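PDB 4OIF: beta-galactosidase from Geobacillus stearothermophilus, which probably hydrolyses terminal non-reducing beta-D-galactose residues of beta-D-galactosides, and carries a zinc ion bound by four cysteines. Local coordinates for residues L86-G91 with L151-S156; P102-V107 with F124-Y129; P251-F256 with K276-I281; D270-A275 with Y417-N422. One frame throughout, in Å; residues are numbered along the deposited sequence.

Contact 1. Residues L86-G91 with L151-S156; sequences LATPSG and LMWHVS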
loop_
_atom_site.group_PDB
_atom_site.type_symbol
_atom_site.label_atom_id
_atom_site.label_comp_id
_atom_site.label_asym_id
_atom_site.label_seq_id
_atom_site.Cartn_x
_atom_site.Cartn_y
_atom_site.Cartn_z
ATOM N N LEU A 86 33.699 19.365 14.947
ATOM C CA LEU A 86 33.608 19.907 13.600
ATOM C C LEU A 86 33.221 18.805 12.634
ATOM O O LEU A 86 33.854 17.751 12.585
ATOM C CB LEU A 86 34.925 20.555 13.172
ATOM C CG LEU A 86 34.903 21.300 11.832
ATOM C CD1 LEU A 86 33.753 22.277 11.777
ATOM C CD2 LEU A 86 36.208 22.027 11.592
ATOM N N ALA A 87 32.164 19.048 11.879
ATOM C CA ALA A 87 31.714 18.084 10.899
ATOM C C ALA A 87 32.212 18.449 9.516
ATOM O O ALA A 87 32.361 19.634 9.196
ATOM C CB ALA A 87 30.197 17.995 10.896
ATOM N N THR A 88 32.469 17.429 8.698
ATOM C CA THR A 88 32.648 17.648 7.270
ATOM C C THR A 88 31.269 17.704 6.602
ATOM O O THR A 88 30.336 17.038 7.036
ATOM C CB THR A 88 33.506 16.570 6.639
ATOM O OG1 THR A 88 32.799 15.322 6.654
ATOM C CG2 THR A 88 34.817 16.439 7.421
ATOM N N PRO A 89 31.136 18.518 5.550
ATOM C CA PRO A 89 29.798 18.850 5.062
ATOM C C PRO A 89 29.264 17.956 3.948
ATOM O O PRO A 89 28.267 18.337 3.327
ATOM C CB PRO A 89 29.983 20.280 4.542
ATOM C CG PRO A 89 31.380 20.278 4.013
ATOM C CD PRO A 89 32.174 19.363 4.930
ATOM N N SER A 90 29.897 16.814 3.688
ATOM C CA SER A 90 29.502 15.967 2.555
ATOM C C SER A 90 28.042 15.486 2.621
ATOM O O SER A 90 27.490 15.054 1.613
ATOM C CB SER A 90 30.429 14.756 2.446
ATOM O OG SER A 90 30.368 13.970 3.620
ATOM N N GLY A 91 27.429 15.568 3.797
ATOM C CA GLY A 91 26.029 15.214 3.971
ATOM C C GLY A 91 25.033 15.892 3.039
ATOM O O GLY A 91 23.974 15.339 2.764
ATOM N N LEU A 151 37.479 19.420 19.037
ATOM C CA LEU A 151 37.462 18.213 19.856
ATOM C C LEU A 151 37.527 16.923 19.054
ATOM O O LEU A 151 38.264 15.996 19.388
ATOM C CB LEU A 151 36.208 18.170 20.725
ATOM C CG LEU A 151 36.262 17.049 21.759
ATOM C CD1 LEU A 151 37.276 17.401 22.841
ATOM C CD2 LEU A 151 34.893 16.763 22.365
ATOM N N MET A 152 36.739 16.873 17.996
ATOM C CA MET A 152 36.538 15.640 17.252
ATOM C C MET A 152 35.998 15.956 15.856
ATOM O O MET A 152 35.379 17.000 15.640
ATOM C CB MET A 152 35.582 14.726 18.032
ATOM C CG MET A 152 35.329 13.334 17.460
ATOM S SD MET A 152 34.313 12.343 18.608
ATOM C CE MET A 152 32.977 13.480 18.951
ATOM N N TRP A 153 36.261 15.067 14.908
ATOM C CA TRP A 153 35.689 15.186 13.586
ATOM C C TRP A 153 34.400 14.363 13.508
ATOM O O TRP A 153 34.347 13.223 13.980
ATOM C CB TRP A 153 36.681 14.725 12.522
ATOM C CG TRP A 153 37.852 15.637 12.331
ATOM C CD1 TRP A 153 39.125 15.439 12.767
ATOM C CD2 TRP A 153 37.857 16.882 11.629
ATOM N NE1 TRP A 153 39.924 16.484 12.389
ATOM C CE2 TRP A 153 39.168 17.386 11.689
ATOM C CE3 TRP A 153 36.878 17.622 10.955
ATOM C CZ2 TRP A 153 39.525 18.601 11.109
ATOM C CZ3 TRP A 153 37.231 18.818 10.377
ATOM C CH2 TRP A 153 38.543 19.299 10.455
ATOM N N HIS A 154 33.378 14.964 12.903
ATOM C CA HIS A 154 32.080 14.347 12.657
ATOM C C HIS A 154 31.981 14.162 11.139
ATOM O O HIS A 154 31.528 15.045 10.423
ATOM C CB HIS A 154 30.975 15.253 13.246
ATOM C CG HIS A 154 29.563 14.810 12.993
ATOM N ND1 HIS A 154 29.062 14.552 11.732
ATOM C CD2 HIS A 154 28.511 14.690 13.842
ATOM C CE1 HIS A 154 27.778 14.243 11.824
ATOM N NE2 HIS A 154 27.418 14.328 13.093
ATOM N N VAL A 155 32.451 13.031 10.633
ATOM C CA VAL A 155 32.617 12.916 9.191
ATOM C C VAL A 155 31.305 12.608 8.488
ATOM O O VAL A 155 30.690 11.554 8.704
ATOM C CB VAL A 155 33.660 11.859 8.836
ATOM C CG1 VAL A 155 33.865 11.793 7.328
ATOM C CG2 VAL A 155 34.954 12.213 9.499
ATOM N N SER A 156 30.903 13.549 7.630
ATOM C CA SER A 156 29.624 13.516 6.921
ATOM C C SER A 156 28.466 13.481 7.905
ATOM O O SER A 156 28.567 14.000 9.019
ATOM C CB SER A 156 29.537 12.309 5.981
ATOM O OG SER A 156 28.475 12.483 5.066
#
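Leu86 and Ala87 pair with Trp153 and His154 where two neighbouring parallel strands of the TIM barrel, 83-87 and 150-154, run out at their C-terminal ends. The backbone bonds make a parallel ladder: Leu86 N donates to Met152 O, His154 N to Leu86 O over 2.8 Å, and Thr88 N to His154 O over 3.1 Å. His154 O also meets the hydrogen on Ala87 CA in a CA-H...O contact.

Beyond the strands, hydroxyls take over from the backbone. Ser156 N gives a fairly straight bond to Thr88 OG1 (2.8 Å, 159° at the hydrogen); a chi1 of 68° tucks that oxygen between the N and carbonyl carbon of its own residue. Two residues on, Ser156 OG donates to Ser90 OG at 2.8 Å. The carboxylate of Glu239, on helix 218-246, bonds Thr88 OG1 with one oxygen and Ser90 OG with the other.

Apolar contact is divided between the two faces of the sheet. Leu86 and Trp153 lie side by side and point the same way, Leu86 CD2 reaching Trp153 CZ3 at 3.6 Å, while the indole NE1 bonds Thr247. On the other face, where His154 lies beside Asn157, a predicted substrate-binding residue, Ala87 CB rests 3.7 Å from His154 CB, and His154 ND1 bonds Ser156 O weakly, in the plane of the ring.

Apolar packing thus gives way to a buried network of hydroxyls which, with the Glu239 carboxylate, ties together the ends of the two strands.

Contact 2. Residues P102-V107 with F124-Y129; sequences PEVLRV and FTSSVY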
loop_
_atom_site.group_PDB
_atom_site.type_symbol
_atom_site.label_atom_id
_atom_site.label_comp_id
_atom_site.label_asym_id
_atom_site.label_seq_id
_atom_site.Cartn_x
_atom_site.Cartn_y
_atom_site.Cartn_z
ATOM N N PRO A 102 26.671 16.864 -12.720
ATOM C CA PRO A 102 25.511 15.993 -12.515
ATOM C C PRO A 102 25.881 14.557 -12.152
ATOM O O PRO A 102 25.006 13.804 -11.725
ATOM C CB PRO A 102 24.781 16.058 -13.864
ATOM C CG PRO A 102 25.766 16.577 -14.823
ATOM C CD PRO A 102 26.670 17.470 -14.062
ATOM N N GLU A 103 27.152 14.192 -12.276
ATOM C CA GLU A 103 27.564 12.822 -11.997
ATOM C C GLU A 103 27.471 12.490 -10.516
ATOM O O GLU A 103 27.577 11.328 -10.129
ATOM C CB GLU A 103 28.992 12.580 -12.488
ATOM C CG GLU A 103 30.054 13.191 -11.597
ATOM C CD GLU A 103 31.425 12.545 -11.773
ATOM O OE1 GLU A 103 31.781 12.162 -12.904
ATOM O OE2 GLU A 103 32.145 12.413 -10.772
ATOM N N VAL A 104 27.270 13.507 -9.687
ATOM C CA VAL A 104 27.222 13.304 -8.243
ATOM C C VAL A 104 25.820 12.940 -7.788
ATOM O O VAL A 104 25.612 12.595 -6.629
ATOM C CB VAL A 104 27.682 14.558 -7.467
ATOM C CG1 VAL A 104 29.086 14.974 -7.892
ATOM C CG2 VAL A 104 26.674 15.692 -7.655
ATOM N N LEU A 105 24.857 13.037 -8.696
ATOM C CA LEU A 105 23.479 12.675 -8.389
ATOM C C LEU A 105 23.305 11.171 -8.546
ATOM O O LEU A 105 23.861 10.586 -9.462
ATOM C CB LEU A 105 22.502 13.438 -9.294
ATOM C CG LEU A 105 22.458 14.956 -9.062
ATOM C CD1 LEU A 105 21.549 15.697 -10.049
ATOM C CD2 LEU A 105 22.040 15.279 -7.625
ATOM N N ARG A 106 22.541 10.548 -7.653
ATOM C CA ARG A 106 22.347 9.098 -7.672
ATOM C C ARG A 106 21.444 8.580 -8.787
ATOM O O ARG A 106 20.528 9.255 -9.255
ATOM C CB ARG A 106 21.763 8.620 -6.343
ATOM C CG ARG A 106 22.719 8.653 -5.176
ATOM C CD ARG A 106 22.008 8.223 -3.889
ATOM N NE ARG A 106 22.954 7.958 -2.802
ATOM C CZ ARG A 106 22.601 7.640 -1.560
ATOM N NH1 ARG A 106 21.314 7.557 -1.232
ATOM N NH2 ARG A 106 23.537 7.405 -0.642
ATOM N N VAL A 107 21.721 7.356 -9.200
ATOM C CA VAL A 107 20.801 6.590 -10.011
ATOM C C VAL A 107 20.214 5.527 -9.097
ATOM O O VAL A 107 20.977 4.737 -8.522
ATOM C CB VAL A 107 21.512 5.945 -11.213
ATOM C CG1 VAL A 107 20.566 5.058 -11.968
ATOM C CG2 VAL A 107 22.087 7.016 -12.121
ATOM N N PHE A 124 28.314 7.419 -4.457
ATOM C CA PHE A 124 29.502 7.169 -3.654
ATOM C C PHE A 124 30.738 6.796 -4.520
ATOM O O PHE A 124 31.847 6.612 -3.988
ATOM C CB PHE A 124 29.263 6.061 -2.605
ATOM C CG PHE A 124 28.557 4.820 -3.129
ATOM C CD1 PHE A 124 28.958 4.232 -4.294
ATOM C CD2 PHE A 124 27.626 4.151 -2.325
ATOM C CE1 PHE A 124 28.378 3.078 -4.746
ATOM C CE2 PHE A 124 27.010 2.981 -2.751
ATOM C CZ PHE A 124 27.413 2.430 -3.998
ATOM N N THR A 125 30.573 6.711 -5.845
ATOM C CA THR A 125 31.703 6.357 -6.722
ATOM C C THR A 125 32.325 7.596 -7.383
ATOM O O THR A 125 33.539 7.658 -7.568
ATOM C CB THR A 125 31.289 5.344 -7.826
ATOM O OG1 THR A 125 30.993 4.064 -7.240
ATOM C CG2 THR A 125 32.421 5.140 -8.832
ATOM N N SER A 126 31.489 8.577 -7.724
ATOM C CA SER A 126 31.926 9.800 -8.425
ATOM C C SER A 126 33.288 10.359 -7.974
ATOM O O SER A 126 33.497 10.642 -6.787
ATOM C CB SER A 126 30.867 10.884 -8.266
ATOM O OG SER A 126 31.409 12.169 -8.505
ATOM N N SER A 127 34.216 10.506 -8.915
ATOM C CA SER A 127 35.548 10.988 -8.567
ATOM C C SER A 127 35.491 12.469 -8.225
ATOM O O SER A 127 36.274 12.967 -7.390
ATOM C CB SER A 127 36.542 10.739 -9.703
ATOM O OG SER A 127 36.141 11.382 -10.892
ATOM N N VAL A 128 34.550 13.161 -8.853
ATOM C CA VAL A 128 34.380 14.577 -8.620
ATOM C C VAL A 128 33.941 14.835 -7.179
ATOM O O VAL A 128 34.492 15.706 -6.505
ATOM C CB VAL A 128 33.367 15.165 -9.600
ATOM C CG1 VAL A 128 32.834 16.506 -9.094
ATOM C CG2 VAL A 128 33.997 15.289 -10.970
ATOM N N TYR A 129 32.972 14.065 -6.693
ATOM C CA TYR A 129 32.470 14.316 -5.358
ATOM C C TYR A 129 33.509 13.917 -4.308
ATOM O O TYR A 129 33.664 14.590 -3.283
ATOM C CB TYR A 129 31.143 13.589 -5.118
ATOM C CG TYR A 129 30.398 14.222 -3.984
ATOM C CD1 TYR A 129 30.086 15.580 -4.016
ATOM C CD2 TYR A 129 30.042 13.490 -2.862
ATOM C CE1 TYR A 129 29.423 16.184 -2.972
ATOM C CE2 TYR A 129 29.371 14.087 -1.811
ATOM C CZ TYR A 129 29.067 15.432 -1.869
ATOM O OH TYR A 129 28.392 16.023 -0.823
HETATM O O HOH W 1 34.046 10.514 -12.759
HETATM O O HOH W 2 25.536 6.123 -3.412
#
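Glu103 reaches across to the start of helix 127-144 and lays its carboxylate against the first turn. Its CG lies between the backbone N and the carbonyl carbon (chi1 76°), and the chain then runs out extended, so that OE2 arrives at the helix end. There Val128 N donates to Glu103 OE2 over 3.2 Å, almost in line with the CD-OE2 bond and at 157° on the hydrogen. Ser126 OG also donates to Glu103 OE2, at a modelled 2.4 Å that is too short to be taken literally. The other carboxylate oxygen, Glu103 OE1, accepts from a water at 2.8 Å. A negative group at the N-terminus of a helix is likely to be stabilised by the helix dipole and by the N-H of Val128 that it accepts from.

Ser126 is the N-cap. Its OG, besides meeting the glutamate, accepts from Tyr129 N at 3.1 Å and 164°, so one hydroxyl caps the helix and also meets the acid of segment 102-107.

Val104 adds the apolar part of the contact through CG1, which touches Tyr129 CB at 3.7 Å and Val128 CG1 at 4.2 Å; the valine and tyrosine side chains cross at about a right angle.

Leu97 of helix 95-100 packs on both Val104 and Tyr129, and Val104 shares a backbone bond with the zinc ligand Cys123. The contact thus joins the loop after helix 95-100 to the N-terminus of helix 127-144, which leads into barrel strand 150-154.

Contact 3. Residues P251-F256 with K276-I281; sequences PITTNF and KHLDVI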
loop_
_atom_site.group_PDB
_atom_site.type_symbol
_atom_site.label_atom_id
_atom_site.label_comp_id
_atom_site.label_asym_id
_atom_site.label_seq_id
_atom_site.Cartn_x
_atom_site.Cartn_y
_atom_site.Cartn_z
ATOM N N PRO A 251 40.321 12.773 17.174
ATOM C CA PRO A 251 39.560 11.545 16.920
ATOM C C PRO A 251 38.467 11.752 15.866
ATOM O O PRO A 251 37.870 12.815 15.765
ATOM C CB PRO A 251 38.960 11.207 18.292
ATOM C CG PRO A 251 38.897 12.513 19.008
ATOM C CD PRO A 251 40.078 13.315 18.522
ATOM N N ILE A 252 38.224 10.720 15.077
ATOM C CA ILE A 252 37.259 10.781 13.994
ATOM C C ILE A 252 36.089 9.851 14.269
ATOM O O ILE A 252 36.295 8.674 14.604
ATOM C CB ILE A 252 37.912 10.382 12.655
ATOM C CG1 ILE A 252 38.984 11.405 12.250
ATOM C CG2 ILE A 252 36.840 10.199 11.574
ATOM C CD1 ILE A 252 39.889 10.961 11.074
ATOM N N THR A 253 34.865 10.360 14.136
ATOM C CA THR A 253 33.697 9.475 14.180
ATOM C C THR A 253 32.728 9.791 13.063
ATOM O O THR A 253 32.877 10.795 12.373
ATOM C CB THR A 253 32.938 9.563 15.511
ATOM O OG1 THR A 253 31.995 8.484 15.594
ATOM C CG2 THR A 253 32.202 10.890 15.623
ATOM N N THR A 254 31.742 8.917 12.884
ATOM C CA THR A 254 30.580 9.227 12.055
ATOM C C THR A 254 29.321 8.706 12.770
ATOM O O THR A 254 29.379 7.684 13.456
ATOM C CB THR A 254 30.720 8.631 10.622
ATOM O OG1 THR A 254 29.620 9.052 9.807
ATOM C CG2 THR A 254 30.782 7.103 10.649
ATOM N N ASN A 255 28.192 9.403 12.644
ATOM C CA ASN A 255 27.032 9.008 13.443
ATOM C C ASN A 255 26.205 7.872 12.824
ATOM O O ASN A 255 25.814 7.910 11.654
ATOM C CB ASN A 255 26.135 10.218 13.772
ATOM C CG ASN A 255 25.884 11.153 12.583
ATOM O OD1 ASN A 255 26.651 11.207 11.607
ATOM N ND2 ASN A 255 24.802 11.930 12.688
ATOM N N PHE A 256 25.984 6.842 13.642
ATOM C CA PHE A 256 25.218 5.653 13.278
ATOM C C PHE A 256 23.731 5.825 13.576
ATOM O O PHE A 256 23.332 6.694 14.362
ATOM C CB PHE A 256 25.738 4.422 14.035
ATOM C CG PHE A 256 27.066 3.893 13.541
ATOM C CD1 PHE A 256 27.710 4.466 12.456
ATOM C CD2 PHE A 256 27.662 2.800 14.171
ATOM C CE1 PHE A 256 28.931 3.964 12.006
ATOM C CE2 PHE A 256 28.885 2.295 13.730
ATOM C CZ PHE A 256 29.515 2.882 12.645
ATOM N N LYS A 276 35.637 -0.562 12.532
ATOM C CA LYS A 276 37.085 -0.722 12.417
ATOM C C LYS A 276 37.756 0.518 11.823
ATOM O O LYS A 276 38.955 0.704 11.984
ATOM C CB LYS A 276 37.436 -1.935 11.558
ATOM C CG LYS A 276 36.870 -3.275 12.023
ATOM C CD LYS A 276 37.400 -4.397 11.140
ATOM C CE LYS A 276 36.533 -5.638 11.222
ATOM N NZ LYS A 276 36.261 -5.964 12.642
ATOM N N HIS A 277 36.986 1.364 11.144
ATOM C CA HIS A 277 37.556 2.541 10.490
ATOM C C HIS A 277 37.398 3.818 11.311
ATOM O O HIS A 277 37.903 4.864 10.926
ATOM C CB HIS A 277 36.926 2.736 9.104
ATOM C CG HIS A 277 37.176 1.591 8.170
ATOM N ND1 HIS A 277 38.138 1.631 7.182
ATOM C CD2 HIS A 277 36.611 0.360 8.096
ATOM C CE1 HIS A 277 38.141 0.481 6.529
ATOM N NE2 HIS A 277 37.222 -0.306 7.062
ATOM N N LEU A 278 36.711 3.726 12.444
ATOM C CA LEU A 278 36.452 4.897 13.272
ATOM C C LEU A 278 37.284 4.885 14.554
ATOM O O LEU A 278 37.698 3.824 15.017
ATOM C CB LEU A 278 34.968 4.973 13.620
ATOM C CG LEU A 278 33.988 4.981 12.445
ATOM C CD1 LEU A 278 32.552 4.941 12.973
ATOM C CD2 LEU A 278 34.201 6.197 11.555
ATOM N N ASP A 279 37.536 6.063 15.119
ATOM C CA ASP A 279 38.240 6.143 16.398
ATOM C C ASP A 279 37.249 5.875 17.519
ATOM O O ASP A 279 37.583 5.254 18.525
ATOM C CB ASP A 279 38.907 7.514 16.593
ATOM C CG ASP A 279 39.986 7.789 15.565
ATOM O OD1 ASP A 279 40.634 6.816 15.109
ATOM O OD2 ASP A 279 40.186 8.975 15.209
ATOM N N VAL A 280 36.022 6.345 17.324
ATOM C CA VAL A 280 34.996 6.239 18.344
ATOM C C VAL A 280 33.625 6.077 17.673
ATOM O O VAL A 280 33.365 6.645 16.606
ATOM C CB VAL A 280 35.032 7.477 19.312
ATOM C CG1 VAL A 280 34.920 8.769 18.538
ATOM C CG2 VAL A 280 33.959 7.380 20.397
ATOM N N ILE A 281 32.779 5.246 18.282
ATOM C CA ILE A 281 31.433 4.998 17.789
ATOM C C ILE A 281 30.476 6.020 18.371
ATOM O O ILE A 281 30.543 6.348 19.559
ATOM C CB ILE A 281 30.925 3.585 18.149
ATOM C CG1 ILE A 281 31.881 2.513 17.622
ATOM C CG2 ILE A 281 29.510 3.380 17.614
ATOM C CD1 ILE A 281 32.218 2.657 16.140
#
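Leu278, in the loop that leads from helix 271-274 to the parallel strand 282-284, packs against TIM-barrel strand 252-259. This is the tight half of the contact. The two methyls of Leu278 straddle one carbon: CD1 lies 3.6 Å and CD2 3.7 Å from Thr254 CG2, with the two side chains crossing at about a right angle. Phe256 approaches Leu278 from the opposite direction and brings CZ to 3.7 Å from Leu278 CD1; with CG anti to its carbonyl carbon (chi1 -74°), its ring also meets Ile281, CD2 standing 4.0 Å from Ile281 CG2. Phe236 of helix 218-246 packs on Leu278 as well.

The other half, around Pro251 and Asp279, is partly exposed and polar. Here the aspartate makes two bonds to one residue: its N donates to Ile252 O at 2.9 Å, nearly in line with the carbonyl, and its OD2 accepts from Ile252 N at 2.6 Å on the anti side of the carboxylate. Asp279 OD2 has a second partner in the salt bridge to Arg244 of helix 218-246. With an alanine here, Ile252 N and the Arg244 guanidinium would probably both be left without this acceptor.

Between the halves Thr253 turns its hydroxyl anti to the backbone N (chi1 -168°), and OG1 donates to Val280 O at a short 2.5 Å, tilted 34° from the carbonyl plane.

Contact 4. Residues D270-A275 with Y417-N422; sequences DYSKFA and YDWENN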
loop_
_atom_site.group_PDB
_atom_site.type_symbol
_atom_site.label_atom_id
_atom_site.label_comp_id
_atom_site.label_asym_id
_atom_site.label_seq_id
_atom_site.Cartn_x
_atom_site.Cartn_y
_atom_site.Cartn_z
ATOM N N ASP A 270 26.903 -2.300 6.990
ATOM C CA ASP A 270 27.467 -3.216 7.968
ATOM C C ASP A 270 28.366 -2.439 8.944
ATOM O O ASP A 270 29.540 -2.186 8.664
ATOM C CB ASP A 270 28.242 -4.326 7.268
ATOM C CG ASP A 270 28.652 -5.432 8.211
ATOM O OD1 ASP A 270 28.505 -5.267 9.438
ATOM O OD2 ASP A 270 29.123 -6.477 7.723
ATOM N N TYR A 271 27.813 -2.061 10.090
ATOM C CA TYR A 271 28.562 -1.261 11.049
ATOM C C TYR A 271 29.690 -2.042 11.718
ATOM O O TYR A 271 30.617 -1.443 12.264
ATOM C CB TYR A 271 27.632 -0.703 12.121
ATOM C CG TYR A 271 26.772 0.448 11.679
ATOM C CD1 TYR A 271 27.144 1.249 10.604
ATOM C CD2 TYR A 271 25.581 0.735 12.336
ATOM C CE1 TYR A 271 26.360 2.303 10.203
ATOM C CE2 TYR A 271 24.790 1.781 11.940
ATOM C CZ TYR A 271 25.185 2.567 10.876
ATOM O OH TYR A 271 24.391 3.622 10.494
ATOM N N SER A 272 29.616 -3.372 11.694
ATOM C CA SER A 272 30.659 -4.166 12.333
ATOM C C SER A 272 31.951 -4.017 11.533
ATOM O O SER A 272 33.047 -4.201 12.053
ATOM C CB SER A 272 30.261 -5.635 12.446
ATOM O OG SER A 272 30.361 -6.299 11.209
ATOM N N LYS A 273 31.795 -3.659 10.263
ATOM C CA LYS A 273 32.911 -3.422 9.362
ATOM C C LYS A 273 33.346 -1.963 9.412
ATOM O O LYS A 273 34.542 -1.659 9.291
ATOM C CB LYS A 273 32.518 -3.819 7.924
ATOM C CG LYS A 273 33.677 -4.225 7.029
ATOM C CD LYS A 273 33.181 -4.611 5.644
ATOM C CE LYS A 273 34.262 -5.322 4.841
ATOM N NZ LYS A 273 35.528 -4.534 4.840
ATOM N N PHE A 274 32.375 -1.064 9.589
ATOM C CA PHE A 274 32.641 0.377 9.530
ATOM C C PHE A 274 33.378 0.783 10.819
ATOM O O PHE A 274 34.257 1.657 10.804
ATOM C CB PHE A 274 31.333 1.174 9.368
ATOM C CG PHE A 274 31.503 2.538 8.717
ATOM C CD1 PHE A 274 30.641 2.953 7.714
ATOM C CD2 PHE A 274 32.573 3.360 9.042
ATOM C CE1 PHE A 274 30.798 4.193 7.109
ATOM C CE2 PHE A 274 32.744 4.598 8.438
ATOM C CZ PHE A 274 31.855 5.011 7.464
ATOM N N ALA A 275 33.018 0.135 11.929
ATOM C CA ALA A 275 33.565 0.470 13.244
ATOM C C ALA A 275 35.089 0.403 13.271
ATOM O O ALA A 275 35.746 1.203 13.952
ATOM C CB ALA A 275 32.979 -0.448 14.299
ATOM N N TYR A 417 25.250 -10.956 17.059
ATOM C CA TYR A 417 24.466 -10.379 15.986
ATOM C C TYR A 417 25.329 -10.308 14.724
ATOM O O TYR A 417 26.534 -10.080 14.812
ATOM C CB TYR A 417 23.975 -8.991 16.379
ATOM C CG TYR A 417 23.314 -8.228 15.258
ATOM C CD1 TYR A 417 22.033 -8.557 14.840
ATOM C CD2 TYR A 417 23.961 -7.166 14.628
ATOM C CE1 TYR A 417 21.406 -7.855 13.825
ATOM C CE2 TYR A 417 23.345 -6.460 13.603
ATOM C CZ TYR A 417 22.058 -6.813 13.208
ATOM O OH TYR A 417 21.407 -6.146 12.191
ATOM N N ASP A 418 24.721 -10.512 13.559
ATOM C CA ASP A 418 25.456 -10.457 12.297
ATOM C C ASP A 418 24.625 -9.748 11.213
ATOM O O ASP A 418 23.503 -10.168 10.890
ATOM C CB ASP A 418 25.848 -11.870 11.858
ATOM C CG ASP A 418 26.819 -11.877 10.696
ATOM O OD1 ASP A 418 28.020 -11.657 10.923
ATOM O OD2 ASP A 418 26.390 -12.124 9.555
ATOM N N TRP A 419 25.187 -8.665 10.677
ATOM C CA TRP A 419 24.534 -7.836 9.657
ATOM C C TRP A 419 24.276 -8.616 8.378
ATOM O O TRP A 419 23.196 -8.531 7.788
ATOM C CB TRP A 419 25.386 -6.594 9.339
ATOM C CG TRP A 419 24.992 -5.325 10.094
ATOM C CD1 TRP A 419 24.107 -4.366 9.678
ATOM C CD2 TRP A 419 25.490 -4.880 11.370
ATOM N NE1 TRP A 419 24.017 -3.366 10.613
ATOM C CE2 TRP A 419 24.858 -3.649 11.658
ATOM C CE3 TRP A 419 26.415 -5.397 12.289
ATOM C CZ2 TRP A 419 25.108 -2.932 12.840
ATOM C CZ3 TRP A 419 26.667 -4.681 13.463
ATOM C CH2 TRP A 419 26.016 -3.463 13.726
ATOM N N GLU A 420 25.275 -9.368 7.940
ATOM C CA GLU A 420 25.129 -10.124 6.714
ATOM C C GLU A 420 24.050 -11.198 6.893
ATOM O O GLU A 420 23.255 -11.435 5.991
ATOM C CB GLU A 420 26.481 -10.711 6.285
ATOM C CG GLU A 420 27.422 -9.635 5.711
ATOM C CD GLU A 420 28.828 -10.132 5.351
ATOM O OE1 GLU A 420 29.217 -11.260 5.726
ATOM O OE2 GLU A 420 29.551 -9.373 4.679
ATOM N N ASN A 421 24.004 -11.814 8.068
ATOM C CA ASN A 421 22.934 -12.747 8.404
ATOM C C ASN A 421 21.552 -12.091 8.348
ATOM O O ASN A 421 20.600 -12.672 7.834
ATOM C CB ASN A 421 23.171 -13.350 9.791
ATOM C CG ASN A 421 22.084 -14.326 10.192
ATOM O OD1 ASN A 421 21.850 -15.325 9.511
ATOM N ND2 ASN A 421 21.430 -14.055 11.313
ATOM N N ASN A 422 21.448 -10.882 8.882
ATOM C CA ASN A 422 20.219 -10.112 8.789
ATOM C C ASN A 422 19.797 -9.912 7.321
ATOM O O ASN A 422 18.660 -10.204 6.936
ATOM C CB ASN A 422 20.404 -8.763 9.496
ATOM C CG ASN A 422 19.103 -8.194 10.031
ATOM O OD1 ASN A 422 18.021 -8.562 9.585
ATOM N ND2 ASN A 422 19.207 -7.277 10.981
HETATM O O HOH W 3 28.162 -9.125 8.866
HETATM O O HOH W 4 29.589 -6.792 4.869
HETATM O O HOH W 5 28.046 -8.406 11.482
#
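Trp419 lies against the first turn of helix 271-274, joining the trimerisation domain to the TIM-barrel domain; both segments are helix N-termini, with Asp270 and Asp418 as N-caps. Trp419 CB starts 3.4 Å from Asp270 OD1. The pyrrole part of the indole then passes under Asp270 CA, a CH-pi contact 4.0 Å from the centroid of that five-membered ring and 18° off its normal. NE1 turns away to Phe266 O, its hydrogen-bond partner. Further out, Tyr271 N stands 3.7 Å above the ring plane, over its centre. At the far rim Trp419 CZ2 touches Tyr271 CB at 3.4 Å. Next to it Trp419 CZ3 faces Ser272 N at 3.7 Å. The Tyr271 ring is oblique to the six-membered ring of Trp419, planes at 68°. The opposite face of the indole is covered from its own segment by Tyr417, whose CE2 sits over the centre. An alanine in place of the tryptophan is likely to open a gap between Tyr417 and the start of the barrel helix, and to leave Phe266 O without its N-H donor.

Water fills the polar side: one molecule links Asp270 OD2 to Glu420 N, another Ser272 OG to Trp419 N. Asp270 OD2 and Glu420 OE2 are only 4.2 Å apart, a proximity that the salt bridge from Glu420 OE2 to Arg226 probably eases.

Asp270 OD1 is gripped twice from the same face of its carboxylate, by the backbone N-H of Ser272 and by its hydroxyl, Ser272 OG lying 2.8 Å from Asp270 OD1.

Overall arrangement
Contacts 1 and 3 reach the same barrel sheet, centres 11 Å apart; the neighbouring strands 150-154 and 252-259 join them through Trp153 N to Pro251 O and Val155 N to Thr253 O, both 2.9 Å. Contact 2 is nested in the chain between the segments of contact 1 and touches it through Tyr129 OH and Ser90 O, 2.8 Å apart; its Ser126 side chain is about 6 Å from the zinc. Contact 4, centred 15 Å from contact 3, meets it where the rings of Tyr271 and Phe256 stack. Three contacts border the predicted active site: His154 comes within about 5 Å of the probable nucleophile Glu322, and Thr254 and Tyr271 within about 7 Å of the probable proton donor Glu158, side chain to side chain.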